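Local coordinates for StiE protein (Stigmatella aurantiaca, PDB 6ECX) that transfers a methyl group from S-adenosylmethionine to an oxygen of a polyketide intermediate, acting as the O-methyltransferase domain of a multifunctional polyketide synthase, at residues A[79-84]-A[157-162]; A[93-98]-A[187-192]; A[45-50]-A[66-71]. All blocks are in the same frame, centred on the assembly; numbering follows the deposited sequence.

Contact 1 (A[79-84]-A[157-162])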
ATOM      1  N   VAL A  79      -2.370  -5.229 -10.201  1.00 48.89           N
ATOM      2  CA  VAL A  79      -2.463  -6.474  -9.439  1.00 51.24           C
ATOM      3  C   VAL A  79      -3.272  -6.274  -8.157  1.00 51.31           C
ATOM      4  O   VAL A  79      -4.095  -7.128  -7.790  1.00 46.25           O
ATOM      5  CB  VAL A  79      -1.063  -7.030  -9.145  1.00 45.68           C
ATOM      6  CG1 VAL A  79      -1.170  -8.352  -8.386  1.00 42.18           C
ATOM      7  CG2 VAL A  79      -0.283  -7.211 -10.447  1.00 46.41           C
ATOM      8  N   LEU A  80      -3.055  -5.152  -7.455  1.00 43.63           N
ATOM      9  CA  LEU A  80      -3.836  -4.838  -6.257  1.00 40.83           C
ATOM     10  C   LEU A  80      -5.338  -4.866  -6.512  1.00 39.49           C
ATOM     11  O   LEU A  80      -6.113  -5.290  -5.649  1.00 45.88           O
ATOM     12  CB  LEU A  80      -3.442  -3.463  -5.716  1.00 49.13           C
ATOM     13  CG  LEU A  80      -2.231  -3.440  -4.789  1.00 44.76           C
ATOM     14  CD1 LEU A  80      -1.600  -2.041  -4.748  1.00 49.35           C
ATOM     15  CD2 LEU A  80      -2.709  -3.861  -3.405  1.00 43.80           C
ATOM     16  N   PHE A  81      -5.774  -4.365  -7.662  1.00 38.60           N
ATOM     17  CA  PHE A  81      -7.194  -4.256  -7.979  1.00 38.07           C
ATOM     18  C   PHE A  81      -7.701  -5.437  -8.798  1.00 41.18           C
ATOM     19  O   PHE A  81      -8.789  -5.352  -9.359  1.00 40.18           O
ATOM     20  CB  PHE A  81      -7.468  -2.962  -8.752  1.00 38.89           C
ATOM     21  CG  PHE A  81      -7.534  -1.731  -7.895  1.00 44.85           C
ATOM     22  CD1 PHE A  81      -8.750  -1.277  -7.401  1.00 46.98           C
ATOM     23  CD2 PHE A  81      -6.385  -1.002  -7.620  1.00 43.34           C
ATOM     24  CE1 PHE A  81      -8.811  -0.123  -6.628  1.00 49.42           C
ATOM     25  CE2 PHE A  81      -6.435   0.149  -6.859  1.00 45.73           C
ATOM     26  CZ  PHE A  81      -7.640   0.595  -6.357  1.00 47.04           C
ATOM     27  N   ARG A  82      -6.921  -6.525  -8.894  1.00 38.09           N
ATOM     28  CA  ARG A  82      -7.206  -7.605  -9.834  1.00 37.00           C
ATOM     29  C   ARG A  82      -8.632  -8.137  -9.727  1.00 41.89           C
ATOM     30  O   ARG A  82      -9.212  -8.575 -10.729  1.00 41.86           O
ATOM     31  CB  ARG A  82      -6.216  -8.759  -9.613  1.00 41.92           C
ATOM     32  CG  ARG A  82      -6.304  -9.381  -8.201  1.00 39.97           C
ATOM     33  CD  ARG A  82      -5.045 -10.220  -7.921  1.00 40.34           C
ATOM     34  NE  ARG A  82      -5.048 -10.767  -6.562  1.00 41.73           N
ATOM     35  CZ  ARG A  82      -4.654 -10.094  -5.480  1.00 42.57           C
ATOM     36  NH1 ARG A  82      -4.214  -8.839  -5.585  1.00 39.29           N
ATOM     37  NH2 ARG A  82      -4.691 -10.675  -4.288  1.00 38.16           N
ATOM     38  N   ALA A  83      -9.196  -8.159  -8.534  1.00 38.14           N
ATOM     39  CA  ALA A  83     -10.474  -8.824  -8.330  1.00 40.21           C
ATOM     40  C   ALA A  83     -11.633  -7.850  -8.202  1.00 42.74           C
ATOM     41  O   ALA A  83     -12.779  -8.299  -8.109  1.00 46.93           O
ATOM     42  CB  ALA A  83     -10.416  -9.715  -7.083  1.00 37.50           C
ATOM     43  N   VAL A  84     -11.374  -6.534  -8.231  1.00 36.18           N
ATOM     44  CA  VAL A  84     -12.403  -5.530  -7.948  1.00 33.62           C
ATOM     45  C   VAL A  84     -13.124  -5.154  -9.236  1.00 40.56           C
ATOM     46  O   VAL A  84     -12.495  -4.863 -10.260  1.00 42.67           O
ATOM     47  CB  VAL A  84     -11.793  -4.282  -7.291  1.00 36.67           C
ATOM     48  CG1 VAL A  84     -12.866  -3.235  -7.038  1.00 40.64           C
ATOM     49  CG2 VAL A  84     -11.040  -4.642  -6.004  1.00 36.95           C
ATOM     50  N   TYR A 157     -18.836   1.989   3.440  1.00 37.92           N
ATOM     51  CA  TYR A 157     -18.091   1.828   2.199  1.00 35.27           C
ATOM     52  C   TYR A 157     -18.246   0.430   1.616  1.00 38.05           C
ATOM     53  O   TYR A 157     -18.570  -0.535   2.313  1.00 37.73           O
ATOM     54  CB  TYR A 157     -16.604   2.152   2.440  1.00 35.77           C
ATOM     55  CG  TYR A 157     -16.464   3.572   2.931  1.00 36.53           C
ATOM     56  CD1 TYR A 157     -16.474   4.637   2.032  1.00 36.24           C
ATOM     57  CD2 TYR A 157     -16.422   3.857   4.290  1.00 38.03           C
ATOM     58  CE1 TYR A 157     -16.416   5.968   2.475  1.00 38.76           C
ATOM     59  CE2 TYR A 157     -16.352   5.179   4.743  1.00 39.70           C
ATOM     60  CZ  TYR A 157     -16.331   6.220   3.830  1.00 42.40           C
ATOM     61  OH  TYR A 157     -16.258   7.513   4.281  1.00 40.17           O
ATOM     62  N   ASP A 158     -18.031   0.352   0.301  1.00 36.48           N
ATOM     63  CA  ASP A 158     -17.989  -0.902  -0.435  1.00 33.40           C
ATOM     64  C   ASP A 158     -16.580  -1.382  -0.679  1.00 34.66           C
ATOM     65  O   ASP A 158     -16.359  -2.590  -0.822  1.00 34.84           O
ATOM     66  CB  ASP A 158     -18.678  -0.732  -1.790  1.00 38.70           C
ATOM     67  CG  ASP A 158     -20.116  -0.281  -1.655  1.00 37.01           C
ATOM     68  OD1 ASP A 158     -20.757  -0.633  -0.654  1.00 38.14           O
ATOM     69  OD2 ASP A 158     -20.592   0.424  -2.556  1.00 41.91           O
ATOM     70  N   LEU A 159     -15.610  -0.462  -0.692  1.00 34.78           N
ATOM     71  CA  LEU A 159     -14.217  -0.795  -0.962  1.00 35.14           C
ATOM     72  C   LEU A 159     -13.356   0.076  -0.066  1.00 38.04           C
ATOM     73  O   LEU A 159     -13.638   1.272   0.080  1.00 35.87           O
ATOM     74  CB  LEU A 159     -13.866  -0.559  -2.443  1.00 34.94           C
ATOM     75  CG  LEU A 159     -12.396  -0.573  -2.899  1.00 41.04           C
ATOM     76  CD1 LEU A 159     -11.821  -1.989  -2.810  1.00 36.22           C
ATOM     77  CD2 LEU A 159     -12.283  -0.062  -4.353  1.00 39.92           C
ATOM     78  N   VAL A 160     -12.343  -0.529   0.569  1.00 38.16           N
ATOM     79  CA  VAL A 160     -11.399   0.179   1.436  1.00 36.14           C
ATOM     80  C   VAL A 160      -9.980  -0.084   0.936  1.00 43.93           C
ATOM     81  O   VAL A 160      -9.628  -1.223   0.617  1.00 38.33           O
ATOM     82  CB  VAL A 160     -11.541  -0.245   2.915  1.00 37.61           C
ATOM     83  CG1 VAL A 160     -10.488   0.459   3.798  1.00 32.41           C
ATOM     84  CG2 VAL A 160     -12.933   0.075   3.463  1.00 37.94           C
ATOM     85  N   LEU A 161      -9.164   0.974   0.869  1.00 38.96           N
ATOM     86  CA  LEU A 161      -7.811   0.912   0.330  1.00 37.65           C
ATOM     87  C   LEU A 161      -6.820   1.233   1.445  1.00 41.80           C
ATOM     88  O   LEU A 161      -7.001   2.217   2.184  1.00 42.76           O
ATOM     89  CB  LEU A 161      -7.585   1.915  -0.823  1.00 38.32           C
ATOM     90  CG  LEU A 161      -8.601   2.120  -1.937  1.00 45.95           C
ATOM     91  CD1 LEU A 161      -8.102   3.180  -2.925  1.00 46.43           C
ATOM     92  CD2 LEU A 161      -8.857   0.825  -2.667  1.00 43.54           C
ATOM     93  N   GLY A 162      -5.768   0.421   1.546  1.00 38.53           N
ATOM     94  CA  GLY A 162      -4.658   0.727   2.443  1.00 35.82           C
ATOM     95  C   GLY A 162      -3.371   0.262   1.801  1.00 43.57           C
ATOM     96  O   GLY A 162      -2.966  -0.889   1.989  1.00 39.20           O
TER
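Wholly apolar packing joins the two segments: F81 and V84, in the turn that follows helix 64-80, rest on L159 and L161 of the central strand 157-163. The two leucines stand two residues apart and so present their methyl groups on the same face of the sheet. F81 reaches them with the far end of its ring. Its CZ lies 3.9 Å from CD2 of L161, which approaches obliquely, while CD2 of L159 meets CE1 near the ring plane, at the edge, 4.2 Å away. With CG beside its own backbone N (chi1 -79°), the phenyl group extends across both leucines at roughly a right angle to them. V84 adds its CG1 methyl, 4.2 Å from the same CD2 of L159, so this one leucine methyl touches both F81 and V84, the two ends of the turn. The long, flat ring of F81 suits a place where two strand leucines must be reached at once, and the shorter V84 fits beside L159. The sheet beneath is that of a class I, Rossmann-like methyltransferase, with strand order 3-2-1-4-5-7-6 and the seventh strand antiparallel; strand 157-163 is the fourth. I190 of the neighbouring strand touches both F81 and L161. The turn is of type I, closed by V84 N on F81 O. Just before it, V79 O accepts both R82 N and R82 NH1, and the same guanidinium forms a salt bridge to D230.

Contact 2 (A[93-98]-A[187-192]). With SAM (S-adenosylmethionine), chain B.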
ATOM      1  N   MET A  93     -13.147   4.110   0.559  1.00 38.20           N
ATOM      2  CA  MET A  93     -12.394   4.751   1.642  1.00 34.76           C
ATOM      3  C   MET A  93     -10.914   4.441   1.477  1.00 40.99           C
ATOM      4  O   MET A  93     -10.540   3.267   1.395  1.00 36.96           O
ATOM      5  CB  MET A  93     -12.867   4.253   3.011  1.00 32.47           C
ATOM      6  CG  MET A  93     -12.151   4.871   4.208  1.00 36.92           C
ATOM      7  SD  MET A  93     -12.682   6.595   4.424  1.00 43.50           S
ATOM      8  CE  MET A  93     -11.076   7.352   4.788  1.00 37.12           C
ATOM      9  N   ASP A  94     -10.062   5.486   1.458  1.00 39.87           N
ATOM     10  CA  ASP A  94      -8.602   5.324   1.436  1.00 39.80           C
ATOM     11  C   ASP A  94      -8.069   5.764   2.789  1.00 41.74           C
ATOM     12  O   ASP A  94      -8.042   6.969   3.083  1.00 47.79           O
ATOM     13  CB  ASP A  94      -7.972   6.157   0.317  1.00 45.10           C
ATOM     14  CG  ASP A  94      -6.456   5.959   0.199  1.00 43.86           C
ATOM     15  OD1 ASP A  94      -5.792   5.535   1.173  1.00 47.18           O
ATOM     16  OD2 ASP A  94      -5.920   6.237  -0.899  1.00 47.84           O
ATOM     17  N   PHE A  95      -7.646   4.812   3.632  1.00 43.11           N
ATOM     18  CA  PHE A  95      -7.353   5.220   5.000  1.00 44.60           C
ATOM     19  C   PHE A  95      -5.923   5.717   5.202  1.00 47.22           C
ATOM     20  O   PHE A  95      -5.540   6.004   6.337  1.00 48.46           O
ATOM     21  CB  PHE A  95      -7.710   4.112   6.006  1.00 44.59           C
ATOM     22  CG  PHE A  95      -6.950   2.826   5.856  1.00 42.91           C
ATOM     23  CD1 PHE A  95      -5.718   2.662   6.459  1.00 43.61           C
ATOM     24  CD2 PHE A  95      -7.516   1.745   5.196  1.00 38.25           C
ATOM     25  CE1 PHE A  95      -5.037   1.455   6.376  1.00 45.32           C
ATOM     26  CE2 PHE A  95      -6.848   0.525   5.117  1.00 41.32           C
ATOM     27  CZ  PHE A  95      -5.610   0.381   5.700  1.00 43.06           C
ATOM     28  N   GLY A  96      -5.156   5.887   4.130  1.00 45.13           N
ATOM     29  CA  GLY A  96      -3.880   6.588   4.210  1.00 47.53           C
ATOM     30  C   GLY A  96      -3.546   7.150   2.846  1.00 47.03           C
ATOM     31  O   GLY A  96      -2.696   6.606   2.145  1.00 46.33           O
ATOM     32  N   CYS A  97      -4.210   8.244   2.460  1.00 44.83           N
ATOM     33  CA  CYS A  97      -4.384   8.565   1.047  1.00 42.89           C
ATOM     34  C   CYS A  97      -3.221   9.335   0.418  1.00 48.18           C
ATOM     35  O   CYS A  97      -3.299   9.652  -0.777  1.00 51.52           O
ATOM     36  CB  CYS A  97      -5.698   9.336   0.852  1.00 45.34           C
ATOM     37  SG  CYS A  97      -5.803  10.935   1.714  1.00 50.93           S
ATOM     38  N   GLY A  98      -2.145   9.607   1.152  1.00 53.48           N
ATOM     39  CA  GLY A  98      -0.969  10.209   0.531  1.00 54.13           C
ATOM     40  C   GLY A  98      -1.280  11.518  -0.183  1.00 53.53           C
ATOM     41  O   GLY A  98      -1.848  12.453   0.398  1.00 54.28           O
ATOM     42  N   GLY A 187     -18.309  -6.246   1.578  1.00 38.83           N
ATOM     43  CA  GLY A 187     -17.416  -5.223   1.033  1.00 36.97           C
ATOM     44  C   GLY A 187     -15.970  -5.715   0.964  1.00 35.55           C
ATOM     45  O   GLY A 187     -15.600  -6.712   1.566  1.00 34.53           O
ATOM     46  N   LEU A 188     -15.143  -5.000   0.196  1.00 30.94           N
ATOM     47  CA  LEU A 188     -13.775  -5.419  -0.105  1.00 32.51           C
ATOM     48  C   LEU A 188     -12.745  -4.500   0.556  1.00 34.78           C
ATOM     49  O   LEU A 188     -12.955  -3.291   0.690  1.00 33.55           O
ATOM     50  CB  LEU A 188     -13.526  -5.440  -1.624  1.00 33.97           C
ATOM     51  CG  LEU A 188     -14.507  -6.257  -2.477  1.00 35.49           C
ATOM     52  CD1 LEU A 188     -14.200  -6.101  -3.965  1.00 32.76           C
ATOM     53  CD2 LEU A 188     -14.470  -7.724  -2.062  1.00 35.46           C
ATOM     54  N   LEU A 189     -11.624  -5.089   0.955  1.00 34.35           N
ATOM     55  CA  LEU A 189     -10.456  -4.375   1.482  1.00 34.67           C
ATOM     56  C   LEU A 189      -9.269  -4.828   0.654  1.00 37.16           C
ATOM     57  O   LEU A 189      -9.032  -6.035   0.540  1.00 35.17           O
ATOM     58  CB  LEU A 189     -10.232  -4.731   2.955  1.00 32.82           C
ATOM     59  CG  LEU A 189      -8.910  -4.322   3.623  1.00 35.45           C
ATOM     60  CD1 LEU A 189      -8.801  -2.789   3.685  1.00 30.19           C
ATOM     61  CD2 LEU A 189      -8.828  -4.956   5.000  1.00 33.59           C
ATOM     62  N   ILE A 190      -8.560  -3.898   0.013  1.00 32.15           N
ATOM     63  CA  ILE A 190      -7.333  -4.265  -0.680  1.00 32.78           C
ATOM     64  C   ILE A 190      -6.181  -3.516  -0.012  1.00 34.17           C
ATOM     65  O   ILE A 190      -6.301  -2.330   0.311  1.00 35.85           O
ATOM     66  CB  ILE A 190      -7.397  -4.026  -2.203  1.00 39.36           C
ATOM     67  CG1 ILE A 190      -7.748  -2.601  -2.556  1.00 40.30           C
ATOM     68  CG2 ILE A 190      -8.427  -5.027  -2.892  1.00 43.00           C
ATOM     69  CD1 ILE A 190      -7.773  -2.382  -4.095  1.00 42.46           C
ATOM     70  N   MET A 191      -5.097  -4.235   0.254  1.00 35.19           N
ATOM     71  CA  MET A 191      -3.982  -3.659   0.980  1.00 39.88           C
ATOM     72  C   MET A 191      -2.688  -4.116   0.346  1.00 40.47           C
ATOM     73  O   MET A 191      -2.599  -5.224  -0.185  1.00 39.81           O
ATOM     74  CB  MET A 191      -3.980  -4.073   2.448  1.00 38.65           C
ATOM     75  CG  MET A 191      -4.979  -3.349   3.298  1.00 40.43           C
ATOM     76  SD  MET A 191      -4.935  -4.049   4.946  1.00 54.83           S
ATOM     77  CE  MET A 191      -3.216  -4.503   5.102  1.00 60.37           C
ATOM     78  N   ALA A 192      -1.701  -3.226   0.370  1.00 40.00           N
ATOM     79  CA  ALA A 192      -0.316  -3.588   0.136  1.00 40.35           C
ATOM     80  C   ALA A 192       0.413  -3.394   1.456  1.00 39.28           C
ATOM     81  O   ALA A 192       0.323  -2.317   2.059  1.00 42.12           O
ATOM     82  CB  ALA A 192       0.302  -2.729  -0.974  1.00 41.49           C
TER
HETATM   83  N   SAM B1301      -1.464   5.147  -0.024  1.00 59.92           N
HETATM   84  CA  SAM B1301      -0.687   6.259  -0.557  1.00 68.71           C
HETATM   85  C   SAM B1301       0.077   5.838  -1.805  1.00 81.70           C
HETATM   86  O   SAM B1301       0.171   4.644  -2.073  1.00 85.24           O
HETATM   87  OXT SAM B1301       0.603   6.656  -2.567  1.00 81.46           O
HETATM   88  CB  SAM B1301       0.272   6.779   0.500  1.00 64.93           C
HETATM   89  CG  SAM B1301       1.127   5.708   1.164  1.00 64.36           C
HETATM   90  SD  SAM B1301       2.362   6.479   2.245  1.00 60.79           S
HETATM   91  CE  SAM B1301       3.713   5.276   2.131  1.00 61.22           C
HETATM   92  C5' SAM B1301       1.640   6.264   3.891  1.00 41.71           C
HETATM   93  C4' SAM B1301       0.419   7.157   4.122  1.00 51.82           C
HETATM   94  O4' SAM B1301      -0.315   6.781   5.278  1.00 50.78           O
HETATM   95  C3' SAM B1301       0.724   8.641   4.303  1.00 63.24           C
HETATM   96  O3' SAM B1301      -0.209   9.330   3.490  1.00 57.42           O
HETATM   97  C2' SAM B1301       0.409   8.930   5.765  1.00 60.11           C
HETATM   98  O2' SAM B1301      -0.056  10.243   6.013  1.00 55.81           O
HETATM   99  C1' SAM B1301      -0.708   7.926   6.013  1.00 53.35           C
HETATM  100  N9  SAM B1301      -0.945   7.555   7.422  1.00 52.12           N
HETATM  101  C8  SAM B1301      -0.023   7.029   8.293  1.00 52.72           C
HETATM  102  N7  SAM B1301      -0.641   6.787   9.478  1.00 48.68           N
HETATM  103  C5  SAM B1301      -1.938   7.158   9.384  1.00 44.03           C
HETATM  104  C6  SAM B1301      -2.994   7.130  10.277  1.00 45.29           C
HETATM  105  N6  SAM B1301      -2.830   6.675  11.518  1.00 54.74           N
HETATM  106  N1  SAM B1301      -4.244   7.581   9.882  1.00 56.71           N
HETATM  107  C2  SAM B1301      -4.443   8.046   8.603  1.00 46.87           C
HETATM  108  N3  SAM B1301      -3.383   8.065   7.721  1.00 48.39           N
HETATM  109  C4  SAM B1301      -2.148   7.637   8.095  1.00 50.01           C
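F95 holds CG between its backbone N and carbonyl carbon (chi1 62°), while L189 carries CG anti to its N (chi1 168°); these torsions bring the phenyl edge and the leucine methyl together at about a right angle. CE2 of F95 lies 4.1 Å from CD1 of L189, and the neighbouring CZ is 4.5 Å from CG of M191. Both aliphatic groups lie near the ring plane. The contact spans the intervening strand 157-163, whose V160 touches both F95 and L189; L175 and I179 of helix 172-181 also pack on F95. A broad ring suits this buried junction, and a branched leucine methyl and the unbranched methionine chain both fit against its edge.

Beyond F95 the chain enters the cofactor-binding loop. Residues 94-98, DFGCG, form the glycine-rich DxGxG loop (motif I) of S-adenosylmethionine-dependent methyltransferases. D94 OD1 accepts G96 N at 3.0 Å, an Asx turn that shapes the bend. G96 O receives the amino nitrogen of the ligand at 2.9 Å, and G98 N makes a weak bond to the ribose O3'. Glycine lets the ligand run close to the chain: CA of G96 is 3.7 Å from the ribose O4'. The chemistry is thus divided: nondirectional apolar packing probably secures the start of the loop in the core, while G96 O and, weakly, G98 N turn to the cofactor.

Contact 3 (A[45-50]-A[66-71])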
ATOM      1  N   GLU A  45      11.351  -7.991 -14.477  1.00 71.04           N
ATOM      2  CA  GLU A  45      12.753  -8.384 -14.505  1.00 75.15           C
ATOM      3  C   GLU A  45      13.616  -7.182 -14.143  1.00 76.99           C
ATOM      4  O   GLU A  45      13.187  -6.028 -14.247  1.00 81.34           O
ATOM      5  CB  GLU A  45      13.176  -8.932 -15.882  1.00 81.04           C
ATOM      6  CG  GLU A  45      12.544 -10.262 -16.269  1.00 88.93           C
ATOM      7  CD  GLU A  45      12.931 -11.399 -15.335  1.00 99.55           C
ATOM      8  OE1 GLU A  45      14.012 -11.315 -14.710  1.00108.04           O
ATOM      9  OE2 GLU A  45      12.149 -12.372 -15.222  1.00 97.90           O
ATOM     10  N   ILE A  46      14.840  -7.467 -13.695  1.00 77.90           N
ATOM     11  CA  ILE A  46      15.843  -6.418 -13.558  1.00 76.09           C
ATOM     12  C   ILE A  46      16.080  -5.789 -14.922  1.00 76.01           C
ATOM     13  O   ILE A  46      16.268  -6.490 -15.924  1.00 74.95           O
ATOM     14  CB  ILE A  46      17.144  -6.994 -12.972  1.00 82.66           C
ATOM     15  CG1 ILE A  46      16.945  -7.389 -11.504  1.00 77.92           C
ATOM     16  CG2 ILE A  46      18.317  -6.010 -13.160  1.00 77.00           C
ATOM     17  CD1 ILE A  46      18.032  -8.307 -10.975  1.00 77.40           C
ATOM     18  N   VAL A  47      16.046  -4.464 -14.981  1.00 83.34           N
ATOM     19  CA  VAL A  47      16.379  -3.776 -16.222  1.00 94.79           C
ATOM     20  C   VAL A  47      17.735  -3.099 -16.021  1.00 88.10           C
ATOM     21  O   VAL A  47      17.859  -2.173 -15.203  1.00 79.54           O
ATOM     22  CB  VAL A  47      15.284  -2.786 -16.646  1.00103.73           C
ATOM     23  CG1 VAL A  47      14.032  -3.548 -17.092  1.00105.24           C
ATOM     24  CG2 VAL A  47      14.918  -1.880 -15.524  1.00103.79           C
ATOM     25  N   PRO A  48      18.784  -3.555 -16.705  1.00 84.06           N
ATOM     26  CA  PRO A  48      20.129  -3.045 -16.422  1.00 84.28           C
ATOM     27  C   PRO A  48      20.199  -1.541 -16.615  1.00 82.69           C
ATOM     28  O   PRO A  48      19.598  -0.984 -17.537  1.00 82.28           O
ATOM     29  CB  PRO A  48      21.008  -3.789 -17.433  1.00 85.14           C
ATOM     30  CG  PRO A  48      20.243  -5.034 -17.742  1.00 85.17           C
ATOM     31  CD  PRO A  48      18.801  -4.627 -17.714  1.00 85.20           C
ATOM     32  N   GLY A  49      20.904  -0.879 -15.701  1.00 84.15           N
ATOM     33  CA  GLY A  49      21.064   0.552 -15.760  1.00 85.56           C
ATOM     34  C   GLY A  49      19.936   1.368 -15.166  1.00 86.61           C
ATOM     35  O   GLY A  49      20.108   2.577 -14.984  1.00 85.69           O
ATOM     36  N   PHE A  50      18.779   0.777 -14.871  1.00 88.82           N
ATOM     37  CA  PHE A  50      17.756   1.551 -14.179  1.00 79.54           C
ATOM     38  C   PHE A  50      18.166   1.762 -12.732  1.00 80.54           C
ATOM     39  O   PHE A  50      18.647   0.846 -12.060  1.00 80.31           O
ATOM     40  CB  PHE A  50      16.390   0.879 -14.225  1.00 84.41           C
ATOM     41  CG  PHE A  50      15.375   1.531 -13.314  1.00 84.65           C
ATOM     42  CD1 PHE A  50      14.672   2.649 -13.725  1.00 86.37           C
ATOM     43  CD2 PHE A  50      15.151   1.043 -12.035  1.00 81.12           C
ATOM     44  CE1 PHE A  50      13.750   3.255 -12.882  1.00 89.25           C
ATOM     45  CE2 PHE A  50      14.237   1.646 -11.192  1.00 82.72           C
ATOM     46  CZ  PHE A  50      13.536   2.754 -11.616  1.00 83.57           C
ATOM     47  N   ARG A  66      12.142   7.285 -15.327  1.00110.81           N
ATOM     48  CA  ARG A  66      11.029   8.030 -14.745  1.00102.92           C
ATOM     49  C   ARG A  66       9.700   7.456 -15.215  1.00 94.61           C
ATOM     50  O   ARG A  66       8.820   7.136 -14.404  1.00 81.23           O
ATOM     51  CB  ARG A  66      11.129   9.510 -15.109  1.00111.93           C
ATOM     52  CG  ARG A  66      10.179  10.401 -14.320  1.00116.87           C
ATOM     53  CD  ARG A  66      10.046  11.769 -14.976  1.00128.37           C
ATOM     54  NE  ARG A  66       9.575  12.809 -14.062  1.00133.47           N
ATOM     55  CZ  ARG A  66       8.295  13.076 -13.818  1.00131.07           C
ATOM     56  NH1 ARG A  66       7.341  12.371 -14.413  1.00124.82           N
ATOM     57  NH2 ARG A  66       7.968  14.048 -12.975  1.00133.13           N
ATOM     58  N   GLU A  67       9.540   7.313 -16.533  1.00 97.31           N
ATOM     59  CA  GLU A  67       8.342   6.673 -17.063  1.00 98.13           C
ATOM     60  C   GLU A  67       8.346   5.171 -16.796  1.00 82.70           C
ATOM     61  O   GLU A  67       7.275   4.571 -16.650  1.00 75.94           O
ATOM     62  CB  GLU A  67       8.212   6.977 -18.558  1.00107.00           C
ATOM     63  CG  GLU A  67       7.994   8.466 -18.849  1.00122.47           C
ATOM     64  CD  GLU A  67       8.226   8.840 -20.307  1.00138.16           C
ATOM     65  OE1 GLU A  67       8.571   7.944 -21.107  1.00141.05           O
ATOM     66  OE2 GLU A  67       8.069  10.034 -20.654  1.00145.44           O
ATOM     67  N   ARG A  68       9.530   4.551 -16.707  1.00 77.16           N
ATOM     68  CA  ARG A  68       9.595   3.132 -16.358  1.00 75.05           C
ATOM     69  C   ARG A  68       9.103   2.894 -14.936  1.00 70.40           C
ATOM     70  O   ARG A  68       8.377   1.928 -14.677  1.00 65.90           O
ATOM     71  CB  ARG A  68      11.019   2.607 -16.526  1.00 77.24           C
ATOM     72  CG  ARG A  68      11.177   1.111 -16.319  1.00 87.24           C
ATOM     73  CD  ARG A  68      10.371   0.309 -17.336  1.00 94.26           C
ATOM     74  NE  ARG A  68      10.554  -1.129 -17.150  1.00 94.98           N
ATOM     75  CZ  ARG A  68       9.727  -1.898 -16.452  1.00 96.34           C
ATOM     76  NH1 ARG A  68       8.655  -1.362 -15.879  1.00 96.03           N
ATOM     77  NH2 ARG A  68       9.966  -3.199 -16.327  1.00 97.58           N
ATOM     78  N   LEU A  69       9.480   3.773 -14.006  1.00 69.67           N
ATOM     79  CA  LEU A  69       8.970   3.659 -12.645  1.00 66.03           C
ATOM     80  C   LEU A  69       7.455   3.867 -12.605  1.00 67.10           C
ATOM     81  O   LEU A  69       6.741   3.154 -11.887  1.00 60.51           O
ATOM     82  CB  LEU A  69       9.690   4.654 -11.741  1.00 67.49           C
ATOM     83  CG  LEU A  69       9.224   4.679 -10.288  1.00 66.84           C
ATOM     84  CD1 LEU A  69       9.330   3.297  -9.661  1.00 58.90           C
ATOM     85  CD2 LEU A  69      10.050   5.699  -9.515  1.00 64.60           C
ATOM     86  N   ALA A  70       6.943   4.825 -13.384  1.00 69.73           N
ATOM     87  CA  ALA A  70       5.496   5.035 -13.423  1.00 71.37           C
ATOM     88  C   ALA A  70       4.777   3.798 -13.945  1.00 72.05           C
ATOM     89  O   ALA A  70       3.737   3.401 -13.404  1.00 69.59           O
ATOM     90  CB  ALA A  70       5.157   6.255 -14.278  1.00 68.39           C
ATOM     91  N   VAL A  71       5.328   3.168 -14.986  1.00 67.41           N
ATOM     92  CA  VAL A  71       4.760   1.929 -15.508  1.00 62.54           C
ATOM     93  C   VAL A  71       4.683   0.876 -14.409  1.00 57.15           C
ATOM     94  O   VAL A  71       3.650   0.222 -14.217  1.00 56.61           O
ATOM     95  CB  VAL A  71       5.588   1.432 -16.708  1.00 67.18           C
ATOM     96  CG1 VAL A  71       5.222  -0.003 -17.063  1.00 57.78           C
ATOM     97  CG2 VAL A  71       5.391   2.350 -17.899  1.00 72.26           C
TER
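V47 and F50 in the loop before helix 52-57 meet R68 and L69, neighbours on helix 64-80, through two kinds of contact. The apolar part belongs to F50 and L69. CZ, the far corner of the phenyl ring, comes 4.3 Å from CB of L69, which lies obliquely to the ring. F50 reaches the helix because its CG is anti to the backbone N (chi1 170°), which carries the ring toward the helix; it also passes the base of R68, with CE1 4.6 Å from CB, a looser approach. An aromatic ring suits this place by being long and flat enough to bridge the gap between two backbones whose nearest CA atoms, those of F50 and R68, are 8.6 Å apart. L69 continues the apolar patch towards W52, T55 and V56 of helix 52-57.

The loop contains a type II beta turn from V47 to F50, closed by F50 N on V47 O at 3.1 Å. P48 and G49 fill its two middle positions, the proline with its restricted phi and the glycine with a positive phi of 84°; V47 and F50, at its two ends, both point their CB atoms toward the helix.

The second kind of contact involves the charged side chain. R68 bends at chi2 (62°) and comes towards V47 from the opposite direction; its NH2 lies 4.2 Å from CG1 of V47, oblique to the guanidinium plane. This touch is van der Waals only. The positive charge finds its partners next door, in a cation-pi contact with F43 and a weak hydrogen bond from NH2 to Q44 OE1.

Contacts 1 and 2 adjoin, their centres 7 Å apart, because strand 157-163 of contact 1 lies between the two strands of contact 2. Probable backbone hydrogen bonds stitch them together: L161 N to M93 O at 2.7 Å and V160 N to L188 O at 2.8 Å. F95 CZ also packs 3.4 Å from G162 CA. Contact 2 borders the cofactor directly, whereas the L161 side chain of contact 1 stays about 7 Å from S-adenosylmethionine. Contact 3 sits apart, about 25 Å from contact 1 between centres, yet both use helix 64-80, which carries the cofactor-binding R77 between them; the L69 side chain is about 12 Å from the ligand.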